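Local atomic coordinates of peroxinectin A (Dictyostelium discoideum, PDB entry 6ERC), a protein that is a secreted haem peroxidase that uses hydrogen peroxide to oxidise phenolic donors, iodide and thiocyanate. Residues E354-Y359 with G438-D443; P394-R399 with K428-I433. All blocks are in the same frame, centred on the assembly; numbering follows the deposited sequence.

Contact 1. Residues E354-Y359 with G438-D443; sequences ENIDIY and GGLAED. With CA (calcium ion), chain G.
This contact joins a calcium-binding loop to helix 435-441. Leu440 lies against the backbone of Asp357, with its CD2 3.8 Å from Asp357 O. The same methyl meets Ile356 CG2 at 4.0 Å, and the two side chains cross at about a right angle. Next to this, Ile358 CG2 packs on Ala441 CB. With chi1 59°, CG1 of Ile358 sits between the backbone N and the carbonyl carbon and covers the centre of one face of the Tyr359 ring. CG2, anti to the carbonyl carbon, is the branch that meets Ala441. No direct hydrogen bond crosses. Instead one water accepts from Ile358 N at 2.8 Å and donates to Leu440 O at 3.2 Å. The CB of Asp357 points away from the helix, and its OD1 binds the calcium ion. Asn355 O, Asp357 OD1 and Tyr359 O each lie 2.4 Å from the metal. Two waters bind it too, and two more ligand atoms come from outside these segments, Ser306 OG among them. Asp357 OD1 also accepts from Tyr359 N, 3.2 Å away, which closes an Asx turn. The donor stands 51° out of the carboxylate plane. Asn355 ND2 donates to Asp357 OD2 at 3.3 Å. His444 NE2 is hydrogen-bonded to Ile356 O. This is a calcium-binding loop with an Asx turn, set against Leu440 and Ala441 in an animal haem peroxidase.

Contact 2. Residues P394-R399 with K428-I433; sequences PYNSLR and KSVDDI
The first turn of helix 395-401 meets the loop 428-433 through a nearly straight backbone bond, Tyr395 N to Ile433 O at 2.8 Å. Pro394 is at the N-cap, and the first N-H groups of the helix are taken by the loop: Tyr395 N by Ile433 O, and Asn396 N by a water that donates to Val430 O and Ile433 O. Pro394 CB rests 3.5 Å from Asp431 O, and Tyr395 CB packs on Ile433 CB at 3.9 Å. Tyr395 carries its ring away from the loop, with CG anti to the backbone N (chi1 175°), and its OH is hydrogen-bonded to Glu442 OE2. Asn396 ND2 donates to Asp431 OD1 at 2.9 Å. This bond is bent, 143° at the hydrogen. It reaches the oxygen from above the carboxylate, and the amide and carboxylate planes are 43° apart. Asn396 ND2 also touches Val430 CG2, while Asn396 OD1 accepts from Val407 N. Replacing Asp431 with an alanine is likely to cost Asn396 ND2 this carboxylate partner and the side-chain bond between helix and loop. Val430 and Ile433 also touch Trp410 of helix 410-413. The contact thus joins the N-terminus of helix 395-401 to the loop between helices 417-426 and 435-441.

The centre of contact 1 is about 17 Å and that of contact 2 about 25 Å from the centre of the chain. Both are buried, though Asp357 in contact 1 and Pro394 and Asp431 in contact 2 are partly exposed. Contact 2 is nested within the loop that contact 1 closes. Loop 428-433 leads into helix 435-441, which serves contact 1. The chemistry differs: contact 1 joins its segments by apolar packing and a bridging water beside a metal, whereas contact 2 uses direct backbone and side-chain hydrogen bonds as well as water. Glu442 of contact 1 reaches Tyr395 and, in a weak long ion pair, Arg399 of contact 2. The Tyr395 ring also packs against Gly438 and Gly439.

Contact 1. Residues E354-Y359 with G438-D443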
loop_
_atom_site.group_PDB
_atom_site.type_symbol
_atom_site.label_atom_id
_atom_site.label_comp_id
_atom_site.label_asym_id
_atom_site.label_seq_id
_atom_site.Cartn_x
_atom_site.Cartn_y
_atom_site.Cartn_z
ATOM N N GLU A 354 -11.027 -11.540 -0.767
ATOM C CA GLU A 354 -12.139 -11.112 -1.600
ATOM C C GLU A 354 -11.670 -10.894 -3.039
ATOM O O GLU A 354 -10.478 -10.742 -3.313
ATOM C CB GLU A 354 -12.739 -9.829 -1.022
ATOM C CG GLU A 354 -14.182 -9.559 -1.385
ATOM C CD GLU A 354 -15.116 -10.680 -0.990
ATOM O OE1 GLU A 354 -15.214 -10.957 0.225
ATOM O OE2 GLU A 354 -15.742 -11.281 -1.892
ATOM N N ASN A 355 -12.628 -10.882 -3.964
ATOM C CA ASN A 355 -12.304 -10.724 -5.373
ATOM C C ASN A 355 -12.007 -9.267 -5.702
ATOM O O ASN A 355 -12.524 -8.346 -5.064
ATOM C CB ASN A 355 -13.452 -11.219 -6.247
ATOM C CG ASN A 355 -13.017 -11.519 -7.667
ATOM O OD1 ASN A 355 -12.056 -12.252 -7.893
ATOM N ND2 ASN A 355 -13.723 -10.950 -8.631
ATOM N N ILE A 356 -11.168 -9.062 -6.712
ATOM C CA ILE A 356 -10.826 -7.723 -7.176
ATOM C C ILE A 356 -11.837 -7.343 -8.246
ATOM O O ILE A 356 -11.792 -7.846 -9.372
ATOM C CB ILE A 356 -9.391 -7.649 -7.706
ATOM C CG1 ILE A 356 -8.402 -7.873 -6.561
ATOM C CG2 ILE A 356 -9.130 -6.285 -8.343
ATOM C CD1 ILE A 356 -7.046 -8.356 -7.008
ATOM N N ASP A 357 -12.748 -6.449 -7.890
ATOM C CA ASP A 357 -13.868 -6.080 -8.736
ATOM C C ASP A 357 -14.385 -4.737 -8.235
ATOM O O ASP A 357 -13.752 -4.088 -7.397
ATOM C CB ASP A 357 -14.925 -7.186 -8.707
ATOM C CG ASP A 357 -15.234 -7.645 -7.302
ATOM O OD1 ASP A 357 -15.026 -6.853 -6.359
ATOM O OD2 ASP A 357 -15.671 -8.800 -7.136
ATOM N N ILE A 358 -15.540 -4.309 -8.743
ATOM C CA ILE A 358 -16.053 -3.004 -8.351
ATOM C C ILE A 358 -16.509 -2.978 -6.898
ATOM O O ILE A 358 -16.708 -1.895 -6.341
ATOM C CB ILE A 358 -17.206 -2.578 -9.277
ATOM C CG1 ILE A 358 -18.347 -3.598 -9.230
ATOM C CG2 ILE A 358 -16.692 -2.397 -10.698
ATOM C CD1 ILE A 358 -19.623 -3.117 -9.884
ATOM N N TYR A 359 -16.667 -4.133 -6.260
ATOM C CA TYR A 359 -17.296 -4.202 -4.948
ATOM C C TYR A 359 -16.286 -4.073 -3.821
ATOM O O TYR A 359 -15.209 -4.674 -3.857
ATOM C CB TYR A 359 -18.056 -5.511 -4.812
ATOM C CG TYR A 359 -18.951 -5.728 -5.986
ATOM C CD1 TYR A 359 -20.142 -5.033 -6.098
ATOM C CD2 TYR A 359 -18.591 -6.594 -7.007
ATOM C CE1 TYR A 359 -20.964 -5.209 -7.179
ATOM C CE2 TYR A 359 -19.407 -6.777 -8.097
ATOM C CZ TYR A 359 -20.592 -6.081 -8.178
ATOM O OH TYR A 359 -21.413 -6.265 -9.263
ATOM N N GLY A 438 -13.198 2.030 -13.806
ATOM C CA GLY A 438 -13.099 1.314 -15.067
ATOM C C GLY A 438 -12.111 0.166 -14.998
ATOM O O GLY A 438 -12.429 -0.966 -15.374
ATOM N N GLY A 439 -10.898 0.441 -14.512
ATOM C CA GLY A 439 -9.902 -0.611 -14.398
ATOM C C GLY A 439 -10.361 -1.750 -13.510
ATOM O O GLY A 439 -10.082 -2.918 -13.787
ATOM N N LEU A 440 -11.070 -1.425 -12.429
ATOM C CA LEU A 440 -11.612 -2.465 -11.562
ATOM C C LEU A 440 -12.649 -3.312 -12.285
ATOM O O LEU A 440 -12.741 -4.523 -12.049
ATOM C CB LEU A 440 -12.219 -1.832 -10.313
ATOM C CG LEU A 440 -11.196 -1.360 -9.284
ATOM C CD1 LEU A 440 -11.852 -0.529 -8.200
ATOM C CD2 LEU A 440 -10.477 -2.551 -8.675
ATOM N N ALA A 441 -13.442 -2.695 -13.166
ATOM C CA ALA A 441 -14.528 -3.407 -13.829
ATOM C C ALA A 441 -14.030 -4.354 -14.914
ATOM O O ALA A 441 -14.791 -5.225 -15.353
ATOM C CB ALA A 441 -15.515 -2.407 -14.431
ATOM N N GLU A 442 -12.783 -4.207 -15.350
ATOM C CA GLU A 442 -12.255 -5.027 -16.428
ATOM C C GLU A 442 -12.156 -6.489 -16.008
ATOM O O GLU A 442 -12.076 -6.825 -14.823
ATOM C CB GLU A 442 -10.874 -4.527 -16.857
ATOM C CG GLU A 442 -10.883 -3.148 -17.491
ATOM C CD GLU A 442 -9.498 -2.662 -17.868
ATOM O OE1 GLU A 442 -8.510 -3.358 -17.547
ATOM O OE2 GLU A 442 -9.402 -1.582 -18.489
ATOM N N ASP A 443 -12.163 -7.365 -17.009
ATOM C CA ASP A 443 -11.866 -8.771 -16.778
ATOM C C ASP A 443 -10.384 -8.939 -16.462
ATOM O O ASP A 443 -9.533 -8.233 -17.008
ATOM C CB ASP A 443 -12.239 -9.601 -18.007
ATOM C CG ASP A 443 -13.675 -9.388 -18.437
ATOM O OD1 ASP A 443 -14.552 -9.285 -17.554
ATOM O OD2 ASP A 443 -13.924 -9.316 -19.659
HETATM CA CA CA G . -14.120 -6.745 -4.182
HETATM O O HOH W 1 -15.526 -8.621 -4.329
HETATM O O HOH W 2 -15.682 -5.618 -11.249
HETATM O O HOH W 3 -15.062 -6.820 -2.000
#

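Contact 2. Residues P394-R399 with K428-I433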
loop_
_atom_site.group_PDB
_atom_site.type_symbol
_atom_site.label_atom_id
_atom_site.label_comp_id
_atom_site.label_asym_id
_atom_site.label_seq_id
_atom_site.Cartn_x
_atom_site.Cartn_y
_atom_site.Cartn_z
ATOM N N PRO A 394 -9.930 10.432 -17.492
ATOM C CA PRO A 394 -10.994 9.425 -17.569
ATOM C C PRO A 394 -10.485 8.088 -18.089
ATOM O O PRO A 394 -9.421 7.986 -18.703
ATOM C CB PRO A 394 -12.002 10.051 -18.538
ATOM C CG PRO A 394 -11.749 11.510 -18.453
ATOM C CD PRO A 394 -10.283 11.660 -18.223
ATOM N N TYR A 395 -11.291 7.053 -17.846
ATOM C CA TYR A 395 -10.925 5.685 -18.198
ATOM C C TYR A 395 -10.413 5.591 -19.634
ATOM O O TYR A 395 -9.298 5.117 -19.879
ATOM C CB TYR A 395 -12.137 4.773 -17.981
ATOM C CG TYR A 395 -11.946 3.334 -18.409
ATOM C CD1 TYR A 395 -11.008 2.517 -17.787
ATOM C CD2 TYR A 395 -12.729 2.784 -19.417
ATOM C CE1 TYR A 395 -10.844 1.200 -18.173
ATOM C CE2 TYR A 395 -12.573 1.471 -19.808
ATOM C CZ TYR A 395 -11.632 0.681 -19.184
ATOM O OH TYR A 395 -11.477 -0.629 -19.577
ATOM N N ASN A 396 -11.217 6.040 -20.601
ATOM C CA ASN A 396 -10.816 5.909 -21.999
ATOM C C ASN A 396 -9.643 6.819 -22.343
ATOM O O ASN A 396 -8.835 6.478 -23.214
ATOM C CB ASN A 396 -11.999 6.201 -22.924
ATOM C CG ASN A 396 -12.560 4.943 -23.575
ATOM O OD1 ASN A 396 -11.901 3.904 -23.623
ATOM N ND2 ASN A 396 -13.780 5.039 -24.094
ATOM N N SER A 397 -9.528 7.976 -21.686
ATOM C CA SER A 397 -8.377 8.841 -21.928
ATOM C C SER A 397 -7.091 8.192 -21.431
ATOM O O SER A 397 -6.054 8.261 -22.101
ATOM C CB SER A 397 -8.583 10.196 -21.254
ATOM O OG SER A 397 -7.479 11.052 -21.497
ATOM N N LEU A 398 -7.138 7.558 -20.259
ATOM C CA LEU A 398 -5.957 6.884 -19.731
ATOM C C LEU A 398 -5.494 5.780 -20.673
ATOM O O LEU A 398 -4.303 5.676 -20.988
ATOM C CB LEU A 398 -6.257 6.320 -18.341
ATOM C CG LEU A 398 -5.129 5.542 -17.659
ATOM C CD1 LEU A 398 -3.904 6.421 -17.473
ATOM C CD2 LEU A 398 -5.601 4.994 -16.326
ATOM N N ARG A 399 -6.426 4.942 -21.133
ATOM C CA ARG A 399 -6.068 3.855 -22.040
ATOM C C ARG A 399 -5.353 4.386 -23.277
ATOM O O ARG A 399 -4.305 3.859 -23.676
ATOM C CB ARG A 399 -7.321 3.070 -22.434
ATOM C CG ARG A 399 -7.876 2.193 -21.323
ATOM C CD ARG A 399 -9.119 1.430 -21.761
ATOM N NE ARG A 399 -8.852 0.513 -22.869
ATOM C CZ ARG A 399 -8.363 -0.716 -22.733
ATOM N NH1 ARG A 399 -8.071 -1.199 -21.532
ATOM N NH2 ARG A 399 -8.160 -1.468 -23.806
ATOM N N LYS A 428 -23.066 8.380 -17.794
ATOM C CA LYS A 428 -23.872 8.403 -19.006
ATOM C C LYS A 428 -23.078 8.014 -20.244
ATOM O O LYS A 428 -23.679 7.624 -21.251
ATOM C CB LYS A 428 -24.496 9.791 -19.202
ATOM C CG LYS A 428 -23.505 10.898 -19.518
ATOM C CD LYS A 428 -24.161 12.268 -19.383
ATOM C CE LYS A 428 -23.228 13.389 -19.826
ATOM N NZ LYS A 428 -23.013 13.394 -21.302
ATOM N N SER A 429 -21.751 8.093 -20.187
ATOM C CA SER A 429 -20.898 7.688 -21.295
ATOM C C SER A 429 -19.712 6.901 -20.760
ATOM O O SER A 429 -19.305 7.069 -19.607
ATOM C CB SER A 429 -20.399 8.901 -22.091
ATOM O OG SER A 429 -19.485 8.507 -23.098
ATOM N N VAL A 430 -19.159 6.031 -21.609
ATOM C CA VAL A 430 -17.948 5.307 -21.232
ATOM C C VAL A 430 -16.791 6.278 -21.049
ATOM O O VAL A 430 -15.944 6.098 -20.167
ATOM C CB VAL A 430 -17.613 4.218 -22.270
ATOM C CG1 VAL A 430 -18.701 3.156 -22.306
ATOM C CG2 VAL A 430 -17.389 4.823 -23.653
ATOM N N ASP A 431 -16.742 7.328 -21.869
ATOM C CA ASP A 431 -15.692 8.332 -21.754
ATOM C C ASP A 431 -15.848 9.214 -20.520
ATOM O O ASP A 431 -15.026 10.115 -20.321
ATOM C CB ASP A 431 -15.666 9.196 -23.014
ATOM C CG ASP A 431 -15.229 8.419 -24.244
ATOM O OD1 ASP A 431 -14.079 7.929 -24.261
ATOM O OD2 ASP A 431 -16.035 8.290 -25.191
ATOM N N ASP A 432 -16.878 8.990 -19.703
ATOM C CA ASP A 432 -17.032 9.668 -18.422
ATOM C C ASP A 432 -16.621 8.796 -17.245
ATOM O O ASP A 432 -16.616 9.277 -16.108
ATOM C CB ASP A 432 -18.485 10.116 -18.227
ATOM C CG ASP A 432 -18.983 10.998 -19.350
ATOM O OD1 ASP A 432 -18.160 11.717 -19.955
ATOM O OD2 ASP A 432 -20.201 10.974 -19.624
ATOM N N ILE A 433 -16.281 7.529 -17.486
ATOM C CA ILE A 433 -15.953 6.617 -16.399
ATOM C C ILE A 433 -14.650 7.047 -15.740
ATOM O O ILE A 433 -13.674 7.396 -16.417
ATOM C CB ILE A 433 -15.858 5.172 -16.921
ATOM C CG1 ILE A 433 -17.179 4.750 -17.575
ATOM C CG2 ILE A 433 -15.520 4.223 -15.788
ATOM C CD1 ILE A 433 -17.117 3.415 -18.294
HETATM O O HOH W 4 -13.683 7.274 -19.384
#